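PDB 5GZT: chitinase from Paenibacillus sp. FPU-7, which probably breaks down chitin by cutting the beta-1,4 links between N-acetylglucosamine units at random points within the chain. Local coordinates for residues A832-L837 and Y885-I890; N801-I806 and I879-Q884; F795-D800 and S807-W812; I791-A796 and N828-N833. One frame throughout, in Å; residues are numbered along the deposited sequence.

Contact 1: A832-L837 and Y885-I890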
# COMPACT_ATOMS: atom_id res chain seq x y z
N ALA B 832 -54.00 37.67 3.16
CA ALA B 832 -54.86 36.57 2.66
C ALA B 832 -54.27 35.20 3.02
O ALA B 832 -54.97 34.31 3.43
CB ALA B 832 -55.05 36.66 1.15
N ASN B 833 -52.96 35.05 2.84
CA ASN B 833 -52.29 33.78 3.29
C ASN B 833 -52.43 33.51 4.76
O ASN B 833 -52.62 32.36 5.13
CB ASN B 833 -50.86 33.75 2.90
CG ASN B 833 -50.69 33.51 1.44
OD1 ASN B 833 -51.56 32.88 0.83
ND2 ASN B 833 -49.52 33.88 0.89
N PHE B 834 -52.44 34.54 5.62
CA PHE B 834 -52.57 34.29 7.00
C PHE B 834 -54.00 33.86 7.30
O PHE B 834 -54.20 33.00 8.21
CB PHE B 834 -52.20 35.51 7.90
CG PHE B 834 -50.76 36.04 7.72
CD1 PHE B 834 -49.69 35.20 7.40
CD2 PHE B 834 -50.49 37.39 7.90
CE1 PHE B 834 -48.42 35.71 7.25
CE2 PHE B 834 -49.22 37.89 7.72
CZ PHE B 834 -48.18 37.05 7.45
N ALA B 835 -55.00 34.41 6.60
CA ALA B 835 -56.37 33.89 6.84
C ALA B 835 -56.48 32.49 6.33
O ALA B 835 -57.14 31.65 6.94
CB ALA B 835 -57.43 34.75 6.14
N TYR B 836 -55.81 32.18 5.22
CA TYR B 836 -55.80 30.79 4.71
C TYR B 836 -55.18 29.80 5.71
O TYR B 836 -55.77 28.77 6.05
CB TYR B 836 -55.05 30.69 3.37
CG TYR B 836 -55.07 29.30 2.75
CD1 TYR B 836 -56.24 28.73 2.25
CD2 TYR B 836 -53.88 28.53 2.70
CE1 TYR B 836 -56.22 27.43 1.70
CE2 TYR B 836 -53.84 27.27 2.14
CZ TYR B 836 -55.00 26.69 1.65
OH TYR B 836 -54.90 25.40 1.13
N LEU B 837 -54.01 30.15 6.23
CA LEU B 837 -53.33 29.26 7.20
C LEU B 837 -54.22 29.01 8.41
O LEU B 837 -54.29 27.89 8.93
CB LEU B 837 -52.03 29.92 7.65
CG LEU B 837 -51.00 29.88 6.56
CD1 LEU B 837 -49.80 30.74 6.99
CD2 LEU B 837 -50.53 28.49 6.22
N TYR B 885 -50.24 37.57 13.77
CA TYR B 885 -50.72 36.73 12.67
C TYR B 885 -51.03 35.29 13.00
O TYR B 885 -51.25 34.46 12.11
CB TYR B 885 -49.74 36.90 11.49
CG TYR B 885 -49.65 38.38 11.11
CD1 TYR B 885 -50.79 39.09 10.64
CD2 TYR B 885 -48.47 39.07 11.23
CE1 TYR B 885 -50.70 40.44 10.27
CE2 TYR B 885 -48.37 40.39 10.90
CZ TYR B 885 -49.47 41.07 10.39
OH TYR B 885 -49.26 42.41 10.06
N GLY B 886 -51.12 34.97 14.28
CA GLY B 886 -51.64 33.67 14.65
C GLY B 886 -50.63 32.49 14.48
O GLY B 886 -51.04 31.37 14.33
N PHE B 887 -49.36 32.74 14.56
CA PHE B 887 -48.30 31.66 14.48
C PHE B 887 -48.12 30.89 15.77
O PHE B 887 -48.37 31.41 16.89
CB PHE B 887 -47.00 32.28 13.96
CG PHE B 887 -47.07 32.66 12.52
CD1 PHE B 887 -47.09 31.70 11.54
CD2 PHE B 887 -47.18 34.02 12.13
CE1 PHE B 887 -47.08 32.03 10.21
CE2 PHE B 887 -47.29 34.35 10.81
CZ PHE B 887 -47.28 33.34 9.84
N ASP B 888 -47.61 29.66 15.64
CA ASP B 888 -47.39 28.73 16.77
C ASP B 888 -45.89 28.58 17.12
O ASP B 888 -45.51 27.80 18.02
CB ASP B 888 -47.94 27.36 16.40
CG ASP B 888 -49.41 27.41 16.02
OD1 ASP B 888 -50.12 28.06 16.70
OD2 ASP B 888 -49.80 26.84 14.98
N GLY B 889 -45.06 29.39 16.47
CA GLY B 889 -43.65 29.42 16.74
C GLY B 889 -42.90 30.22 15.72
O GLY B 889 -43.52 30.89 14.87
N ILE B 890 -41.60 30.29 15.92
CA ILE B 890 -40.70 31.05 15.07
C ILE B 890 -39.56 30.12 14.54
O ILE B 890 -38.90 29.38 15.29
CB ILE B 890 -40.10 32.26 15.86
CG1 ILE B 890 -41.16 33.31 16.12
CG2 ILE B 890 -38.97 32.93 15.09
CD1 ILE B 890 -40.78 34.29 17.22
O HOH W 1 -53.01 32.83 10.60
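Phe834 meets both Tyr885 and Phe887, which come to the same side of its ring. Tyr885 CB sits over one face of the Phe834 ring, displaced toward the rim, in a CH-pi contact 4.0 Å from the ring centroid. In return, Phe834 CE2 lies over one face of the Tyr885 ring. The two ring planes are turned 34° apart, so this is neither a true stack nor an edge-to-face pair. Phe834 CG lies beside the backbone N and opposite the carbonyl carbon (chi1 -59°), which brings the ring to Tyr885. Phe834 CD2 comes within 3.2 Å of Tyr885 CD1. Phe887 turns its edge toward the face of Phe834 in an offset edge-to-face pair, with planes at 83° and centroids 5.5 Å apart. The nearest atoms are Phe834 CE1 and Phe887 CZ, 3.7 Å apart. Leu837 CD1 adds a looser contact with Phe887 CE1.

The backbones are joined through a water. It donates to Phe834 O (2.7 Å) and to Tyr885 O (2.8 Å). Just beyond Tyr885, a Schellman motif ends helix 868-884, with Gly886 as its C-prime residue. Gly886 has a positive phi, at which a CB would press on the preceding carbonyl oxygen.

This aromatic cluster lies in the family 18 hydrolase domain, between the outer helices and the parallel barrel strands. Phe834 also packs edge-to-face on Tyr793 of strand 790-799 and touches Phe881 of helix 868-884. Phe887 reaches Val849 and Val851 of strand 848-854, and Leu837 rests on Ile791 and Val849. The cluster thus joins helices 830-843 and 868-884 to two neighbouring strands.

Contact 2: N801-I806 and I879-Q884. With PO4 (phosphate ion), chain D.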
# COMPACT_ATOMS: atom_id res chain seq x y z
N ASN B 801 -34.37 46.52 12.20
CA ASN B 801 -34.37 45.68 13.30
C ASN B 801 -35.74 45.28 13.84
O ASN B 801 -35.85 44.90 15.02
CB ASN B 801 -33.49 46.24 14.42
CG ASN B 801 -32.83 45.08 15.19
OD1 ASN B 801 -32.43 44.08 14.57
ND2 ASN B 801 -32.78 45.16 16.46
N LYS B 802 -36.74 45.26 12.97
CA LYS B 802 -38.11 44.90 13.30
C LYS B 802 -38.48 43.82 12.28
O LYS B 802 -37.93 43.77 11.21
CB LYS B 802 -39.05 46.14 13.24
CG LYS B 802 -38.60 47.13 14.30
CD LYS B 802 -39.51 48.31 14.47
CE LYS B 802 -39.25 49.03 15.84
NZ LYS B 802 -38.57 48.30 17.01
N VAL B 803 -39.39 42.94 12.67
CA VAL B 803 -39.82 41.91 11.80
C VAL B 803 -41.02 42.42 11.01
O VAL B 803 -41.97 42.93 11.61
CB VAL B 803 -40.17 40.65 12.62
CG1 VAL B 803 -40.82 39.63 11.72
CG2 VAL B 803 -38.91 40.11 13.23
N VAL B 804 -40.95 42.27 9.70
CA VAL B 804 -41.94 42.86 8.77
C VAL B 804 -42.34 41.84 7.72
O VAL B 804 -41.75 40.78 7.62
CB VAL B 804 -41.34 44.07 8.07
CG1 VAL B 804 -40.96 45.08 9.12
CG2 VAL B 804 -40.14 43.69 7.26
N LYS B 805 -43.45 42.11 7.04
CA LYS B 805 -43.83 41.29 5.90
C LYS B 805 -42.84 41.42 4.78
O LYS B 805 -42.15 42.47 4.65
CB LYS B 805 -45.19 41.68 5.40
CG LYS B 805 -46.34 41.39 6.35
CD LYS B 805 -47.64 42.12 5.90
CE LYS B 805 -48.85 41.62 6.66
NZ LYS B 805 -50.08 42.45 6.40
N ILE B 806 -42.75 40.37 3.96
CA ILE B 806 -41.74 40.28 2.89
C ILE B 806 -41.88 41.41 1.87
O ILE B 806 -40.88 41.83 1.27
CB ILE B 806 -41.80 38.91 2.16
CG1 ILE B 806 -40.51 38.69 1.39
CG2 ILE B 806 -43.04 38.76 1.30
CD1 ILE B 806 -40.27 37.26 0.95
N ILE B 879 -41.76 38.27 18.16
CA ILE B 879 -42.88 37.77 18.97
C ILE B 879 -44.16 38.53 18.71
O ILE B 879 -45.26 37.94 18.69
CB ILE B 879 -42.43 37.75 20.47
CG1 ILE B 879 -41.65 36.46 20.67
CG2 ILE B 879 -43.58 37.96 21.45
CD1 ILE B 879 -40.78 36.50 21.83
N ALA B 880 -44.07 39.84 18.55
CA ALA B 880 -45.30 40.60 18.25
C ALA B 880 -45.88 40.13 16.90
O ALA B 880 -47.11 39.94 16.75
CB ALA B 880 -45.06 42.16 18.25
N PHE B 881 -44.99 39.88 15.93
CA PHE B 881 -45.44 39.42 14.62
C PHE B 881 -46.13 38.01 14.75
O PHE B 881 -47.16 37.75 14.17
CB PHE B 881 -44.22 39.39 13.69
CG PHE B 881 -44.55 39.16 12.23
CD1 PHE B 881 -44.79 37.88 11.76
CD2 PHE B 881 -44.57 40.24 11.33
CE1 PHE B 881 -45.09 37.68 10.46
CE2 PHE B 881 -44.84 40.03 10.00
CZ PHE B 881 -45.07 38.74 9.56
N MET B 882 -45.52 37.16 15.54
CA MET B 882 -46.01 35.82 15.80
C MET B 882 -47.45 35.85 16.31
O MET B 882 -48.36 35.22 15.72
CB MET B 882 -45.04 35.07 16.72
CG MET B 882 -45.45 33.60 17.03
SD MET B 882 -44.47 32.95 18.44
CE MET B 882 -45.37 33.69 19.74
N HIS B 883 -47.67 36.58 17.36
CA HIS B 883 -49.01 36.73 17.91
C HIS B 883 -49.99 37.44 16.97
O HIS B 883 -51.13 37.04 16.86
CB HIS B 883 -48.99 37.55 19.23
CG HIS B 883 -48.37 36.81 20.38
ND1 HIS B 883 -48.87 35.60 20.79
CD2 HIS B 883 -47.41 37.16 21.29
CE1 HIS B 883 -48.20 35.20 21.86
NE2 HIS B 883 -47.28 36.10 22.14
N GLN B 884 -49.54 38.52 16.36
CA GLN B 884 -50.44 39.29 15.53
C GLN B 884 -51.05 38.42 14.40
O GLN B 884 -52.24 38.45 14.19
CB GLN B 884 -49.65 40.40 14.84
CG GLN B 884 -50.57 41.18 13.93
CD GLN B 884 -50.01 42.54 13.47
OE1 GLN B 884 -48.81 42.85 13.60
NE2 GLN B 884 -50.92 43.36 12.92
P PO4 D . -50.86 33.09 19.09
O1 PO4 D . -49.60 33.40 18.26
O2 PO4 D . -50.98 34.32 19.89
O3 PO4 D . -51.94 32.84 18.15
O4 PO4 D . -50.61 31.90 20.05
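Phe881 reaches from helix 879-884 to strand 802-805, and all the contacts between the two segments run through its side chain. The strand is the antiparallel neighbour of strand 790-799 in the family 18 TIM barrel. With CG anti to the backbone N (chi1 -170°), the ring extends toward the strand. CB starts the contact, 3.9 Å from Val803 CG1. The same methyl lies over one face of the ring, in a CH-pi contact 4.1 Å from its centroid. Farther out, CD2 is 3.8 Å from Val803 O. CE2 then reaches the strand backbone itself, 3.8 Å from Val804 C and 3.9 Å from Lys805 N. It also touches the CG methylene of Lys805.

Lys805 runs on in extended form, and its NZ makes a salt bridge with Asp831 of helix 830-843. One turn before Phe881, Ser877 OG is hydrogen-bonded to Val803 N. Replacing Phe881 by an alanine removes the ring, which would probably open a gap beside Val803 CG1 and loosen the strand from the helix.

His883, on the same helix, binds a phosphate ion instead. Its ND1 donates to O2 of the ion at 2.6 Å, nearly straight at 171°, with the oxygen in the plane of the ring. Tyr937 and Lys935 bind the same ion, which probably came from the crystallisation liquor. His883 NE2 is hydrogen-bonded to Glu929.

Phe881 thus meets the strand by van der Waals and CH-pi contact, while the imidazole, with an anion at one nitrogen and a carboxylate at the other, is probably biased toward its charged form.

Contact 3: F795-D800 and S807-W812; sequences FARIKD and SEDINW
Arg797 and Asp809 form the one salt bridge of this contact. It joins strand 790-799 to helix 810-813, which follows hairpin strand 802-805 in the family 18 barrel. Arg797 NH1 donates to Asp809 OD2 at 3.0 Å (151° at the hydrogen). It arrives on the anti side, 29° out of the carboxylate plane. A bend at chi2 (-79°) folds the arginine chain back, so that its CD also lies 3.4 Å from Asp809 OD2. Arg797 NE is held by Gly854 O of strand 848-854.

A capping bond uses the other oxygen of the same carboxylate. Asp809 is the N-cap of helix 810-813, and its OD1 accepts a weak bond from Trp812 N at 3.2 Å.

Water supplies the third link. One molecule accepts from Lys799 NZ (2.8 Å) and donates to both Glu808 O and Glu808 OE1 (2.6 Å). Lys799 NZ and Glu808 OE1 stay 4.6 Å apart.

Packing is slight. Arg797 NH1 lies near Trp812 CB, and any cation-pi attraction to the indole is long and weak.

The contact is therefore mainly polar. Asp809 probably stabilises the helix start and offsets part of the arginine's charge, while the lysine and glutamate, too far apart for a salt bridge, probably attract each other only modestly.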
# COMPACT_ATOMS: atom_id res chain seq x y z
N PHE B 795 -41.83 34.23 3.66
CA PHE B 795 -41.01 34.51 4.82
C PHE B 795 -41.48 35.83 5.40
O PHE B 795 -42.19 36.58 4.74
CB PHE B 795 -39.57 34.68 4.48
CG PHE B 795 -38.85 33.48 3.94
CD1 PHE B 795 -38.29 32.57 4.81
CD2 PHE B 795 -38.51 33.39 2.57
CE1 PHE B 795 -37.57 31.47 4.33
CE2 PHE B 795 -37.77 32.32 2.09
CZ PHE B 795 -37.29 31.34 2.97
N ALA B 796 -41.10 36.08 6.66
CA ALA B 796 -41.01 37.43 7.21
C ALA B 796 -39.57 37.92 7.06
O ALA B 796 -38.67 37.13 6.83
CB ALA B 796 -41.43 37.44 8.65
N ARG B 797 -39.36 39.20 7.12
CA ARG B 797 -38.04 39.81 6.86
C ARG B 797 -37.75 40.77 7.94
O ARG B 797 -38.60 40.99 8.84
CB ARG B 797 -38.02 40.51 5.49
CG ARG B 797 -38.20 39.52 4.33
CD ARG B 797 -36.85 38.90 4.13
NE ARG B 797 -36.84 37.59 3.53
CZ ARG B 797 -36.54 37.30 2.26
NH1 ARG B 797 -36.40 38.23 1.32
NH2 ARG B 797 -36.43 36.04 1.92
N ILE B 798 -36.54 41.28 7.93
CA ILE B 798 -36.11 42.17 8.97
C ILE B 798 -35.84 43.53 8.31
O ILE B 798 -35.00 43.65 7.38
CB ILE B 798 -34.87 41.66 9.62
CG1 ILE B 798 -35.07 40.28 10.26
CG2 ILE B 798 -34.33 42.64 10.69
CD1 ILE B 798 -33.74 39.61 10.74
N LYS B 799 -36.52 44.56 8.81
CA LYS B 799 -36.28 45.96 8.38
C LYS B 799 -36.22 46.84 9.63
O LYS B 799 -37.17 46.82 10.47
CB LYS B 799 -37.34 46.43 7.39
CG LYS B 799 -37.01 47.86 6.92
CD LYS B 799 -38.18 48.48 6.18
CE LYS B 799 -37.88 49.95 5.87
NZ LYS B 799 -39.05 50.64 5.29
N ASP B 800 -35.08 47.56 9.79
CA ASP B 800 -34.88 48.51 10.90
C ASP B 800 -34.92 47.74 12.24
O ASP B 800 -35.43 48.19 13.27
CB ASP B 800 -35.92 49.63 10.89
CG ASP B 800 -35.75 50.62 9.70
OD1 ASP B 800 -34.68 50.62 9.05
OD2 ASP B 800 -36.75 51.34 9.45
N SER B 807 -43.10 41.92 1.72
CA SER B 807 -43.33 43.09 0.84
C SER B 807 -42.62 44.37 1.30
O SER B 807 -42.57 45.29 0.54
CB SER B 807 -44.81 43.34 0.64
OG SER B 807 -45.50 43.55 1.84
N GLU B 808 -42.03 44.40 2.50
CA GLU B 808 -41.28 45.52 2.97
C GLU B 808 -39.81 45.39 2.77
O GLU B 808 -39.06 46.33 3.08
CB GLU B 808 -41.57 45.76 4.43
CG GLU B 808 -43.01 45.97 4.73
CD GLU B 808 -43.49 47.35 4.26
OE1 GLU B 808 -42.65 48.20 3.88
OE2 GLU B 808 -44.70 47.54 4.22
N ASP B 809 -39.35 44.27 2.24
CA ASP B 809 -37.94 44.11 1.85
C ASP B 809 -37.83 44.61 0.38
O ASP B 809 -38.31 43.96 -0.51
CB ASP B 809 -37.59 42.63 1.93
CG ASP B 809 -36.22 42.31 1.49
OD1 ASP B 809 -35.47 43.17 0.94
OD2 ASP B 809 -35.81 41.15 1.75
N ILE B 810 -37.26 45.78 0.17
CA ILE B 810 -37.24 46.41 -1.15
C ILE B 810 -36.20 45.73 -1.98
O ILE B 810 -36.36 45.59 -3.18
CB ILE B 810 -37.04 47.93 -1.01
CG1 ILE B 810 -38.12 48.50 -0.12
CG2 ILE B 810 -37.08 48.65 -2.37
CD1 ILE B 810 -39.56 48.25 -0.56
N ASN B 811 -35.14 45.20 -1.38
CA ASN B 811 -34.24 44.37 -2.16
C ASN B 811 -35.00 43.22 -2.89
O ASN B 811 -34.74 42.91 -4.08
CB ASN B 811 -33.11 43.85 -1.28
CG ASN B 811 -32.06 43.01 -2.05
OD1 ASN B 811 -31.41 43.50 -2.96
ND2 ASN B 811 -31.86 41.77 -1.63
N TRP B 812 -35.94 42.59 -2.19
CA TRP B 812 -36.64 41.48 -2.73
C TRP B 812 -37.72 41.99 -3.70
O TRP B 812 -37.90 41.36 -4.76
CB TRP B 812 -37.28 40.64 -1.62
CG TRP B 812 -38.16 39.54 -2.09
CD1 TRP B 812 -37.75 38.27 -2.45
CD2 TRP B 812 -39.58 39.54 -2.18
NE1 TRP B 812 -38.84 37.51 -2.75
CE2 TRP B 812 -39.97 38.25 -2.58
CE3 TRP B 812 -40.56 40.47 -1.90
CZ2 TRP B 812 -41.27 37.90 -2.81
CZ3 TRP B 812 -41.88 40.11 -2.09
CH2 TRP B 812 -42.23 38.86 -2.55
O HOH W 2 -40.20 48.93 3.33

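Contact 4: I791-A796 and N828-N833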
# COMPACT_ATOMS: atom_id res chain seq x y z
N ILE B 791 -46.05 23.53 9.26
CA ILE B 791 -45.77 24.44 8.16
C ILE B 791 -44.82 25.51 8.55
O ILE B 791 -45.01 26.13 9.62
CB ILE B 791 -47.08 25.14 7.74
CG1 ILE B 791 -47.98 24.12 7.00
CG2 ILE B 791 -46.75 26.33 6.78
CD1 ILE B 791 -49.40 24.60 6.74
N ASN B 792 -43.83 25.79 7.72
CA ASN B 792 -43.09 27.02 7.83
C ASN B 792 -43.57 28.04 6.75
O ASN B 792 -43.54 27.74 5.59
CB ASN B 792 -41.56 26.86 7.61
CG ASN B 792 -40.82 26.31 8.83
OD1 ASN B 792 -41.39 26.11 9.90
ND2 ASN B 792 -39.58 25.93 8.62
N TYR B 793 -44.02 29.24 7.14
CA TYR B 793 -44.43 30.27 6.18
C TYR B 793 -43.23 31.10 5.79
O TYR B 793 -42.64 31.74 6.64
CB TYR B 793 -45.51 31.17 6.78
CG TYR B 793 -46.08 32.16 5.83
CD1 TYR B 793 -47.03 31.80 4.86
CD2 TYR B 793 -45.64 33.48 5.85
CE1 TYR B 793 -47.57 32.75 3.97
CE2 TYR B 793 -46.18 34.45 4.95
CZ TYR B 793 -47.14 34.08 4.03
OH TYR B 793 -47.64 35.05 3.22
N ALA B 794 -42.80 31.00 4.52
CA ALA B 794 -41.68 31.72 3.97
C ALA B 794 -42.19 33.01 3.26
O ALA B 794 -43.03 32.89 2.41
CB ALA B 794 -41.05 30.82 2.93
N PHE B 795 -41.83 34.23 3.66
CA PHE B 795 -41.01 34.51 4.82
C PHE B 795 -41.48 35.83 5.40
O PHE B 795 -42.19 36.58 4.74
CB PHE B 795 -39.57 34.68 4.48
CG PHE B 795 -38.85 33.48 3.94
CD1 PHE B 795 -38.29 32.57 4.81
CD2 PHE B 795 -38.51 33.39 2.57
CE1 PHE B 795 -37.57 31.47 4.33
CE2 PHE B 795 -37.77 32.32 2.09
CZ PHE B 795 -37.29 31.34 2.97
N ALA B 796 -41.10 36.08 6.66
CA ALA B 796 -41.01 37.43 7.21
C ALA B 796 -39.57 37.92 7.06
O ALA B 796 -38.67 37.13 6.83
CB ALA B 796 -41.43 37.44 8.65
N ASN B 828 -47.69 41.48 -2.19
CA ASN B 828 -47.60 40.10 -1.73
C ASN B 828 -48.76 39.78 -0.79
O ASN B 828 -49.05 40.53 0.14
CB ASN B 828 -46.27 39.84 -1.05
CG ASN B 828 -45.98 38.39 -0.98
OD1 ASN B 828 -45.64 37.78 -1.98
ND2 ASN B 828 -46.23 37.81 0.18
N PRO B 829 -49.46 38.68 -1.07
CA PRO B 829 -50.69 38.37 -0.40
C PRO B 829 -50.56 37.76 1.01
O PRO B 829 -51.17 36.77 1.30
CB PRO B 829 -51.34 37.37 -1.37
CG PRO B 829 -50.19 36.64 -1.95
CD PRO B 829 -49.12 37.70 -2.10
N ASP B 830 -49.90 38.48 1.92
CA ASP B 830 -49.57 37.95 3.26
C ASP B 830 -50.80 37.88 4.07
O ASP B 830 -51.12 36.80 4.59
CB ASP B 830 -48.46 38.78 3.92
CG ASP B 830 -47.14 38.59 3.26
OD1 ASP B 830 -46.59 37.43 3.29
OD2 ASP B 830 -46.63 39.57 2.68
N ASP B 831 -51.59 38.97 4.13
CA ASP B 831 -52.80 38.88 4.93
C ASP B 831 -53.76 37.78 4.47
O ASP B 831 -54.37 37.12 5.31
CB ASP B 831 -53.59 40.20 4.91
CG ASP B 831 -53.01 41.27 5.80
OD1 ASP B 831 -52.26 41.01 6.78
OD2 ASP B 831 -53.36 42.43 5.57
N ALA B 832 -54.00 37.67 3.16
CA ALA B 832 -54.86 36.57 2.66
C ALA B 832 -54.27 35.20 3.02
O ALA B 832 -54.97 34.31 3.43
CB ALA B 832 -55.05 36.66 1.15
N ASN B 833 -52.96 35.05 2.84
CA ASN B 833 -52.29 33.78 3.29
C ASN B 833 -52.43 33.51 4.76
O ASN B 833 -52.62 32.36 5.13
CB ASN B 833 -50.86 33.75 2.90
CG ASN B 833 -50.69 33.51 1.44
OD1 ASN B 833 -51.56 32.88 0.83
ND2 ASN B 833 -49.52 33.88 0.89
O HOH W 3 -44.31 38.07 4.71
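Tyr793, on the second strand of a TIM barrel, 790-799, meets Asp830 and Asn833 in the first turn of helix 830-843 on the barrel's outer side. The tight part is gathered round the phenol oxygen. A chi1 of -175° sets CG opposite the main-chain nitrogen and aims the phenol at the start of the helix. Tyr793 OH donates to Asp830 OD1 at 2.6 Å, a short bond that meets the carboxylate on its anti side. The same hydroxyl accepts from Asn833 ND2 at 3.2 Å, with an angle of 160°. Both partners lie at the ring edge, in its plane. Asn833 CB packs against Tyr793 CE1 at 3.6 Å. Asn833 is itself held by Val774 O and Trp776 N. A phenylalanine here lacks the hydroxyl, which would probably leave Asp830 OD1 without its short bond and Asn833 ND2 without one of its acceptors.

The other side is looser and is bridged by water. One molecule donates to Phe795 O at 2.6 Å and, weakly, to Asp830 OD1. Phe795 follows a cis peptide bond. Pro829, the N-cap residue, centres an inverse gamma turn that leads into the helix. Asn828 ND2, which also bonds to Gly772 O, donates to Asp830 OD2 at 3.1 Å, from above the carboxylate plane.

Overall arrangement
All four contacts lie in the second family 18 barrel. Contacts 1 and 4 are buried, contact 2 is partly buried and contact 3 is at the surface. Contacts 1 and 4 share helix 830-843, and their centres are about 7 Å apart. Contacts 3 and 4 both use strand 790-799. Contact 2 uses strand 802-805, its antiparallel neighbour, joined by the bond from Val804 N to Arg797 O. The chemistry follows depth only in part. Contact 1 is aromatic and contact 2 apolar, but buried contact 4 turns on hydrogen bonds to one hydroxyl. Contact 3 relies on charge and water. Lys805 links contacts 2 and 4 through its salt bridge to Asp831.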